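Local coordinates for LPXTG cell wall surface protein (Streptococcus gordonii, PDB 4IGB), which probably serves as an adhesin attached to the bacterial cell wall, this chain comprising its N-terminal N1 and N2 domains, at residues F50-P55 / M69-L74; T135-S140 / V155-A160; H56-S61 / I165-F170. All coordinates share one frame; numbering follows the deposited sequence.

Interaction 1 (F50-P55 / M69-L74)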
# COMPACT_ATOMS: atom_id res chain seq x y z
N PHE B 50 -0.11 -14.64 -22.57
CA PHE B 50 0.87 -15.68 -22.89
C PHE B 50 2.14 -15.54 -22.06
O PHE B 50 2.52 -14.44 -21.65
CB PHE B 50 1.20 -15.66 -24.39
CG PHE B 50 1.69 -14.33 -24.89
CD1 PHE B 50 3.03 -14.01 -24.84
CD2 PHE B 50 0.80 -13.41 -25.42
CE1 PHE B 50 3.48 -12.79 -25.30
CE2 PHE B 50 1.24 -12.19 -25.88
CZ PHE B 50 2.59 -11.88 -25.82
N HIS B 51 2.79 -16.67 -21.82
CA HIS B 51 4.04 -16.69 -21.06
C HIS B 51 5.22 -16.42 -21.98
O HIS B 51 5.26 -16.90 -23.11
CB HIS B 51 4.21 -18.03 -20.36
CG HIS B 51 5.43 -18.11 -19.49
ND1 HIS B 51 5.38 -18.01 -18.12
CD2 HIS B 51 6.74 -18.27 -19.80
CE1 HIS B 51 6.60 -18.11 -17.62
NE2 HIS B 51 7.44 -18.27 -18.63
N LEU B 52 6.17 -15.64 -21.49
CA LEU B 52 7.37 -15.32 -22.26
C LEU B 52 8.61 -15.69 -21.47
O LEU B 52 8.73 -15.36 -20.29
CB LEU B 52 7.40 -13.83 -22.60
CG LEU B 52 7.38 -13.45 -24.08
CD1 LEU B 52 6.47 -14.39 -24.86
CD2 LEU B 52 6.94 -12.01 -24.26
N SER B 53 9.54 -16.39 -22.11
CA SER B 53 10.78 -16.78 -21.43
C SER B 53 11.97 -16.03 -22.03
O SER B 53 12.26 -16.16 -23.21
CB SER B 53 10.98 -18.29 -21.56
OG SER B 53 12.14 -18.70 -20.84
N ASN B 54 12.65 -15.23 -21.22
CA ASN B 54 13.70 -14.35 -21.72
C ASN B 54 13.18 -13.49 -22.86
O ASN B 54 13.65 -13.63 -24.00
CB ASN B 54 14.92 -15.14 -22.18
CG ASN B 54 15.36 -16.17 -21.17
OD1 ASN B 54 15.45 -15.89 -19.96
ND2 ASN B 54 15.62 -17.39 -21.65
N PRO B 55 12.21 -12.64 -22.57
CA PRO B 55 11.59 -11.81 -23.60
C PRO B 55 12.56 -10.78 -24.18
O PRO B 55 13.46 -10.32 -23.48
CB PRO B 55 10.47 -11.10 -22.84
CG PRO B 55 10.97 -11.01 -21.45
CD PRO B 55 11.78 -12.25 -21.21
N MET B 69 8.36 -14.27 -17.76
CA MET B 69 7.39 -13.18 -17.77
C MET B 69 6.02 -13.71 -18.16
O MET B 69 5.89 -14.62 -18.98
CB MET B 69 7.81 -12.12 -18.79
CG MET B 69 6.72 -11.12 -19.16
SD MET B 69 7.25 -9.89 -20.37
CE MET B 69 8.26 -8.83 -19.33
N GLU B 70 4.99 -13.13 -17.55
CA GLU B 70 3.64 -13.35 -18.03
C GLU B 70 3.17 -12.06 -18.66
O GLU B 70 3.13 -11.01 -18.00
CB GLU B 70 2.71 -13.81 -16.91
CG GLU B 70 1.33 -14.31 -17.41
CD GLU B 70 1.38 -15.67 -18.08
OE1 GLU B 70 2.43 -16.35 -18.01
OE2 GLU B 70 0.36 -16.07 -18.68
N ASN B 71 2.82 -12.13 -19.94
CA ASN B 71 2.55 -10.94 -20.73
C ASN B 71 1.10 -10.83 -21.14
O ASN B 71 0.45 -11.83 -21.43
CB ASN B 71 3.40 -10.92 -22.00
CG ASN B 71 3.52 -9.53 -22.58
OD1 ASN B 71 3.52 -9.37 -23.80
ND2 ASN B 71 3.61 -8.51 -21.73
N PHE B 72 0.61 -9.60 -21.21
CA PHE B 72 -0.79 -9.36 -21.57
C PHE B 72 -0.90 -8.26 -22.61
O PHE B 72 -0.40 -7.14 -22.41
CB PHE B 72 -1.60 -8.97 -20.34
CG PHE B 72 -1.64 -10.02 -19.27
CD1 PHE B 72 -0.58 -10.17 -18.38
CD2 PHE B 72 -2.76 -10.84 -19.13
CE1 PHE B 72 -0.64 -11.12 -17.37
CE2 PHE B 72 -2.80 -11.81 -18.14
CZ PHE B 72 -1.74 -11.95 -17.26
N THR B 73 -1.55 -8.58 -23.71
CA THR B 73 -1.80 -7.57 -24.73
C THR B 73 -3.27 -7.51 -25.06
O THR B 73 -4.05 -8.37 -24.65
CB THR B 73 -1.00 -7.87 -26.02
OG1 THR B 73 -1.53 -9.04 -26.65
CG2 THR B 73 0.50 -8.08 -25.69
N LEU B 74 -3.65 -6.47 -25.81
CA LEU B 74 -5.02 -6.23 -26.21
C LEU B 74 -5.14 -6.33 -27.74
O LEU B 74 -4.39 -5.70 -28.47
CB LEU B 74 -5.46 -4.83 -25.75
CG LEU B 74 -5.77 -4.71 -24.26
CD1 LEU B 74 -5.85 -3.26 -23.83
CD2 LEU B 74 -7.07 -5.46 -23.92

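Interaction 2 (T135-S140 / V155-A160)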
# COMPACT_ATOMS: atom_id res chain seq x y z
N THR B 135 -1.83 -6.79 -31.94
CA THR B 135 -2.13 -6.47 -30.55
C THR B 135 -1.32 -5.29 -30.04
O THR B 135 -0.37 -4.84 -30.70
CB THR B 135 -1.91 -7.68 -29.62
OG1 THR B 135 -0.51 -7.93 -29.51
CG2 THR B 135 -2.62 -8.92 -30.15
N VAL B 136 -1.70 -4.78 -28.87
CA VAL B 136 -0.98 -3.69 -28.24
C VAL B 136 -0.66 -4.09 -26.79
O VAL B 136 -1.50 -4.67 -26.10
CB VAL B 136 -1.79 -2.37 -28.29
CG1 VAL B 136 -1.16 -1.31 -27.42
CG2 VAL B 136 -1.93 -1.88 -29.73
N GLU B 137 0.55 -3.79 -26.36
CA GLU B 137 1.01 -4.11 -25.02
C GLU B 137 0.29 -3.27 -23.97
O GLU B 137 0.05 -2.08 -24.18
CB GLU B 137 2.52 -3.85 -24.94
CG GLU B 137 3.17 -4.21 -23.61
CD GLU B 137 3.36 -5.71 -23.43
OE1 GLU B 137 3.54 -6.43 -24.44
OE2 GLU B 137 3.33 -6.17 -22.27
N PHE B 138 -0.06 -3.86 -22.83
CA PHE B 138 -0.52 -3.03 -21.71
C PHE B 138 -0.01 -3.43 -20.33
O PHE B 138 0.03 -2.60 -19.43
CB PHE B 138 -2.05 -2.86 -21.71
CG PHE B 138 -2.81 -4.05 -21.21
CD1 PHE B 138 -3.27 -4.09 -19.90
CD2 PHE B 138 -3.09 -5.12 -22.05
CE1 PHE B 138 -3.99 -5.19 -19.44
CE2 PHE B 138 -3.79 -6.22 -21.59
CZ PHE B 138 -4.25 -6.25 -20.30
N PHE B 139 0.39 -4.69 -20.16
CA PHE B 139 0.67 -5.20 -18.83
C PHE B 139 1.52 -6.46 -18.84
O PHE B 139 1.31 -7.36 -19.66
CB PHE B 139 -0.66 -5.48 -18.10
CG PHE B 139 -0.50 -6.09 -16.74
CD1 PHE B 139 -0.07 -5.33 -15.66
CD2 PHE B 139 -0.82 -7.43 -16.52
CE1 PHE B 139 0.06 -5.89 -14.39
CE2 PHE B 139 -0.70 -7.99 -15.25
CZ PHE B 139 -0.26 -7.23 -14.19
N SER B 140 2.46 -6.55 -17.91
CA SER B 140 3.23 -7.78 -17.75
C SER B 140 3.60 -7.96 -16.30
O SER B 140 3.62 -7.00 -15.52
CB SER B 140 4.50 -7.78 -18.63
OG SER B 140 5.44 -6.82 -18.18
N VAL B 155 5.27 -0.83 -24.25
CA VAL B 155 6.47 -1.35 -24.87
C VAL B 155 6.35 -2.87 -24.97
O VAL B 155 6.31 -3.56 -23.95
CB VAL B 155 7.71 -1.02 -24.04
CG1 VAL B 155 8.94 -1.49 -24.78
CG2 VAL B 155 7.79 0.48 -23.77
N PRO B 156 6.29 -3.39 -26.20
CA PRO B 156 6.17 -4.84 -26.36
C PRO B 156 7.30 -5.62 -25.68
O PRO B 156 8.45 -5.17 -25.57
CB PRO B 156 6.28 -5.04 -27.88
CG PRO B 156 5.93 -3.72 -28.46
CD PRO B 156 6.42 -2.71 -27.50
N TYR B 157 6.94 -6.82 -25.23
CA TYR B 157 7.92 -7.86 -24.95
C TYR B 157 7.57 -8.98 -25.90
O TYR B 157 6.41 -9.33 -26.04
CB TYR B 157 7.83 -8.32 -23.50
CG TYR B 157 8.34 -7.26 -22.56
CD1 TYR B 157 9.69 -7.16 -22.28
CD2 TYR B 157 7.47 -6.35 -21.97
CE1 TYR B 157 10.17 -6.19 -21.43
CE2 TYR B 157 7.93 -5.38 -21.11
CZ TYR B 157 9.29 -5.30 -20.85
OH TYR B 157 9.79 -4.34 -20.00
N VAL B 158 8.57 -9.52 -26.58
CA VAL B 158 8.30 -10.49 -27.63
C VAL B 158 9.32 -11.62 -27.66
O VAL B 158 10.42 -11.52 -27.12
CB VAL B 158 8.26 -9.81 -29.03
CG1 VAL B 158 7.28 -8.64 -29.04
CG2 VAL B 158 9.65 -9.34 -29.44
N ASP B 159 8.90 -12.71 -28.29
CA ASP B 159 9.82 -13.75 -28.74
C ASP B 159 9.38 -14.20 -30.12
O ASP B 159 8.42 -13.67 -30.68
CB ASP B 159 9.93 -14.90 -27.74
CG ASP B 159 8.64 -15.68 -27.59
OD1 ASP B 159 7.69 -15.46 -28.37
OD2 ASP B 159 8.58 -16.52 -26.67
N ALA B 160 10.09 -15.18 -30.68
CA ALA B 160 9.85 -15.61 -32.06
C ALA B 160 8.41 -16.04 -32.30
O ALA B 160 7.86 -15.84 -33.37
CB ALA B 160 10.80 -16.73 -32.43

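Interaction 3 (H56-S61 / I165-F170)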
# COMPACT_ATOMS: atom_id res chain seq x y z
N HIS B 56 12.37 -10.44 -25.45
CA HIS B 56 13.15 -9.39 -26.08
C HIS B 56 12.47 -8.05 -25.85
O HIS B 56 11.25 -7.94 -25.99
CB HIS B 56 13.30 -9.66 -27.58
CG HIS B 56 14.10 -10.89 -27.89
ND1 HIS B 56 15.44 -10.85 -28.19
CD2 HIS B 56 13.74 -12.20 -27.95
CE1 HIS B 56 15.88 -12.08 -28.42
NE2 HIS B 56 14.86 -12.91 -28.28
N TYR B 57 13.24 -7.05 -25.47
CA TYR B 57 12.68 -5.74 -25.15
C TYR B 57 12.31 -4.93 -26.38
O TYR B 57 13.16 -4.58 -27.19
CB TYR B 57 13.63 -4.94 -24.26
CG TYR B 57 13.09 -3.59 -23.86
CD1 TYR B 57 12.27 -3.45 -22.75
CD2 TYR B 57 13.39 -2.45 -24.60
CE1 TYR B 57 11.76 -2.22 -22.39
CE2 TYR B 57 12.89 -1.22 -24.24
CZ TYR B 57 12.08 -1.11 -23.14
OH TYR B 57 11.58 0.12 -22.77
N GLU B 58 11.02 -4.63 -26.51
CA GLU B 58 10.52 -3.74 -27.56
C GLU B 58 10.48 -4.32 -28.99
O GLU B 58 9.47 -4.18 -29.70
CB GLU B 58 11.26 -2.39 -27.57
CG GLU B 58 10.74 -1.45 -28.65
CD GLU B 58 11.19 -0.02 -28.46
OE1 GLU B 58 12.22 0.20 -27.79
OE2 GLU B 58 10.51 0.88 -28.99
N TYR B 59 11.57 -4.95 -29.41
CA TYR B 59 11.68 -5.55 -30.74
C TYR B 59 12.30 -6.93 -30.65
O TYR B 59 13.17 -7.17 -29.83
CB TYR B 59 12.56 -4.69 -31.66
CG TYR B 59 12.05 -3.29 -31.90
CD1 TYR B 59 10.94 -3.07 -32.71
CD2 TYR B 59 12.68 -2.19 -31.34
CE1 TYR B 59 10.47 -1.79 -32.95
CE2 TYR B 59 12.21 -0.90 -31.56
CZ TYR B 59 11.11 -0.71 -32.37
OH TYR B 59 10.64 0.56 -32.60
N LEU B 60 11.86 -7.84 -31.52
CA LEU B 60 12.45 -9.17 -31.57
C LEU B 60 13.97 -9.11 -31.72
O LEU B 60 14.70 -9.86 -31.07
CB LEU B 60 11.84 -9.97 -32.72
CG LEU B 60 12.31 -11.41 -32.83
CD1 LEU B 60 12.24 -12.11 -31.47
CD2 LEU B 60 11.48 -12.15 -33.88
N SER B 61 14.44 -8.21 -32.58
CA SER B 61 15.88 -8.05 -32.77
C SER B 61 16.54 -7.50 -31.51
O SER B 61 17.76 -7.55 -31.36
CB SER B 61 16.18 -7.14 -33.97
OG SER B 61 15.78 -5.81 -33.71
N ILE B 165 2.94 -7.76 -31.74
CA ILE B 165 2.58 -6.58 -30.95
C ILE B 165 3.00 -5.30 -31.65
O ILE B 165 4.15 -5.15 -32.06
CB ILE B 165 3.21 -6.62 -29.56
CG1 ILE B 165 3.07 -8.01 -28.93
CG2 ILE B 165 2.57 -5.56 -28.66
CD1 ILE B 165 3.87 -8.20 -27.66
N MET B 166 2.06 -4.36 -31.79
CA MET B 166 2.33 -3.10 -32.47
C MET B 166 3.27 -2.19 -31.69
O MET B 166 3.13 -2.04 -30.47
CB MET B 166 1.02 -2.34 -32.70
CG MET B 166 0.07 -3.03 -33.62
SD MET B 166 -1.39 -2.00 -33.90
CE MET B 166 -2.26 -3.08 -35.03
N ASN B 167 4.22 -1.58 -32.39
CA ASN B 167 5.09 -0.57 -31.80
C ASN B 167 4.64 0.84 -32.16
O ASN B 167 4.45 1.16 -33.33
CB ASN B 167 6.54 -0.76 -32.27
CG ASN B 167 7.14 -2.04 -31.76
OD1 ASN B 167 7.05 -3.09 -32.41
ND2 ASN B 167 7.79 -1.97 -30.59
N LYS B 168 4.47 1.67 -31.15
CA LYS B 168 4.22 3.08 -31.38
C LYS B 168 2.99 3.30 -32.23
O LYS B 168 2.98 4.20 -33.08
CB LYS B 168 5.43 3.73 -32.05
CG LYS B 168 6.71 3.64 -31.24
CD LYS B 168 7.91 4.05 -32.08
CE LYS B 168 9.20 3.89 -31.31
NZ LYS B 168 10.38 4.15 -32.19
N ALA B 169 1.96 2.50 -32.01
CA ALA B 169 0.69 2.65 -32.72
C ALA B 169 -0.38 3.36 -31.87
O ALA B 169 -1.16 4.17 -32.38
CB ALA B 169 0.18 1.30 -33.17
N PHE B 170 -0.42 3.04 -30.58
CA PHE B 170 -1.34 3.71 -29.66
C PHE B 170 -0.58 4.02 -28.38
O PHE B 170 0.25 3.22 -27.95
CB PHE B 170 -2.51 2.79 -29.25
CG PHE B 170 -3.37 2.31 -30.39
CD1 PHE B 170 -4.59 2.90 -30.65
CD2 PHE B 170 -2.99 1.23 -31.16
CE1 PHE B 170 -5.39 2.46 -31.67
CE2 PHE B 170 -3.78 0.78 -32.18
CZ PHE B 170 -4.98 1.40 -32.44
O HOH W 1 8.01 -5.56 -31.52
O HOH W 2 7.60 0.42 -29.37

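Interaction 1 (F50-P55 / M69-L74)
Phe50 and Asn71 lie side by side on neighbouring strands and point the same way. The Phe50 ring leans toward the other strand, with CG between the backbone N and the carbonyl carbon (chi1 56°). One ring face thereby meets the CB of Asn71. This is a CH-pi contact, with Asn71 CB 4.2 Å from the centroid of the Phe50 ring. The Asn71 amide stands nearly upright to the ring, the two planes being 80° apart. Asn71 OD1 comes to 3.4 Å from CZ of Phe50, while the probable partner of ND2 is Glu137 on the next strand. Farther along, Thr73 CG2 touches CE2 of Phe50. His162 stacks on the Phe50 ring.

The strands form an antiparallel pair at the border of a six-stranded sheet in the N-terminal domain, with 47-53 outermost. Phe50 with Asn71 and Leu52 with Met69 are hydrogen-bonded pairs, and each has two backbone bonds. The bond from Leu52 N to Met69 O is short at 2.7 Å. His51 with Glu70 is the non-hydrogen-bonded pair between them.

Their side chains occupy the other face of the sheet and cross at about a right angle. The His51 ring passes over the backbone, and Met69 O sits 3.5 Å above the centre of that ring. Glu70 bends at chi2 (74°) and brings OE1 to the ring edge. The bond from His51 ND1 to Glu70 OE1 is weak at 3.4 Å. Stronger partners are Glu68 for His51 NE2 and Gln49 for Glu70 OE2.

On the buried face, Leu52 CB packs on Met69 CB at 4.2 Å. The Met69 chain runs straight to its sulfur and bends only at the last torsion. There Met69 SD meets CG of Pro55 at 4.0 Å. Tyr157 touches Leu52, Pro55 and Met69.

Interaction 2 (T135-S140 / V155-A160)
Glu137 reaches the chain at Val155, Pro156 and Tyr157 with its whole side chain. CG, anti to the backbone N (chi1 -177°), continues the direction the residue already takes toward 155-157. A bend at chi2 (76°) then lays the carboxylate beside the peptide backbone. Glu137 CG comes to 3.2 Å from Val155 O. Beyond the bend, Glu137 OE1 is 3.6 Å from Pro156 CA. The same Glu137 OE1 is 3.5 Å from Tyr157 N. No hydrogen bond joins the two segments.

The other carboxylate oxygen, Glu137 OE2, faces the edge of the Tyr157 ring, 4.2 Å from Tyr157 CD2. Carboxylate and ring planes are 82° apart, almost perpendicular. The polar partner of Glu137 OE2 is Asn71 ND2 on the adjacent strand. The two atoms are modelled unusually close, so the detail of this hydrogen bond is doubtful.

Strand 135-142 belongs to the six-stranded antiparallel sheet of the N-terminal domain. It carries a classic beta bulge just after Glu137, where Phe138 and Phe139 both lie opposite Phe72. Phe138 and Phe139 both turn to Phe111 of the eight-stranded sheet, whereas Glu137 and Ser140 point to the chain at 155-160. That chain enters the short strand 157-158, which pairs with 56-57 apart from the main sheet.

Ser140 makes the second, looser approach. Ser140 OG is 4.1 Å from Tyr157 CE2. The Tyr157 ring thus runs past Glu137 at CD2 and past Ser140 at CE2. Its hydroxyl goes on to Glu151 OE2 and Trp145 NE1, two hydrogen bonds that fix the far end of the ring.

Interaction 3 (H56-S61 / I165-F170)
A tight turn after strand 56-57 meets the loop that leads into strand 170-182, at one end of the N-terminal domain. The turn is a classic gamma turn centred on Glu58, whose phi is positive, and it is closed by a 2.8 Å bond from Tyr59 N to Tyr57 O. Asn167 is the main residue on the loop side. Asn167 ND2 gives a 2.9 Å hydrogen bond to Glu58 O. The bond is straight at the hydrogen (165°), and the acceptor lies close to the amide plane. Seen from the carbonyl, however, the donor is tilted 33° out of plane.

Two waters flank this bond. One lies 2.7 Å from Glu58 O and 2.8 Å from Asn167 OD1, and its proton directions are not settled. The other accepts from Asn167 ND2 at 2.7 Å and donates to Glu58 OE2. Glu58 can meet it because its chain is extended, and CG also touches ND2 on the way.

The Tyr59 ring crosses Asn167 obliquely, with the ring and amide planes only 25° apart. CE1 of Tyr59 is 3.5 Å from Asn167 CG. Glu58 CG lies over one face of the same ring, offset toward its rim. Lys168 has a fully extended chain beyond CG, crossing Tyr59 at about a right angle. Lys168 NZ comes to 3.6 Å from Tyr59 OH, a contact without a hydrogen bond. The Asn167 backbone is tied to helix 122-129, its N to Glu127 and its O to Gln123.

Glu58 and Lys168 have opposite charges but make no salt bridge, so any attraction is probably mild. The contact rests mainly on one amide, whose ND2 is gripped by two bonds. Together they probably fix the amide's rotation, and the direct one gives the turn carbonyl a donor.

Overall arrangement
The first segments of two contacts follow directly on each other: 50-55 opens interaction 1 and 56-61 opens interaction 3. Interaction 1 closes first, at 69-74, around a loop of 13 residues. Interaction 3 stays open until 165-170, so the two cross. Interaction 2 opens and closes in between, at 135-140 and 155-160, within the long span of interaction 3. Strands 68-75 and 135-142 are sheet neighbours and link interactions 1 and 2. Short strands 56-57 and 157-158 pair and link interactions 2 and 3. Ile165 also touches Thr73. Together the contacts tie one border of the six-stranded sheet to the loops at that end of the N-terminal domain.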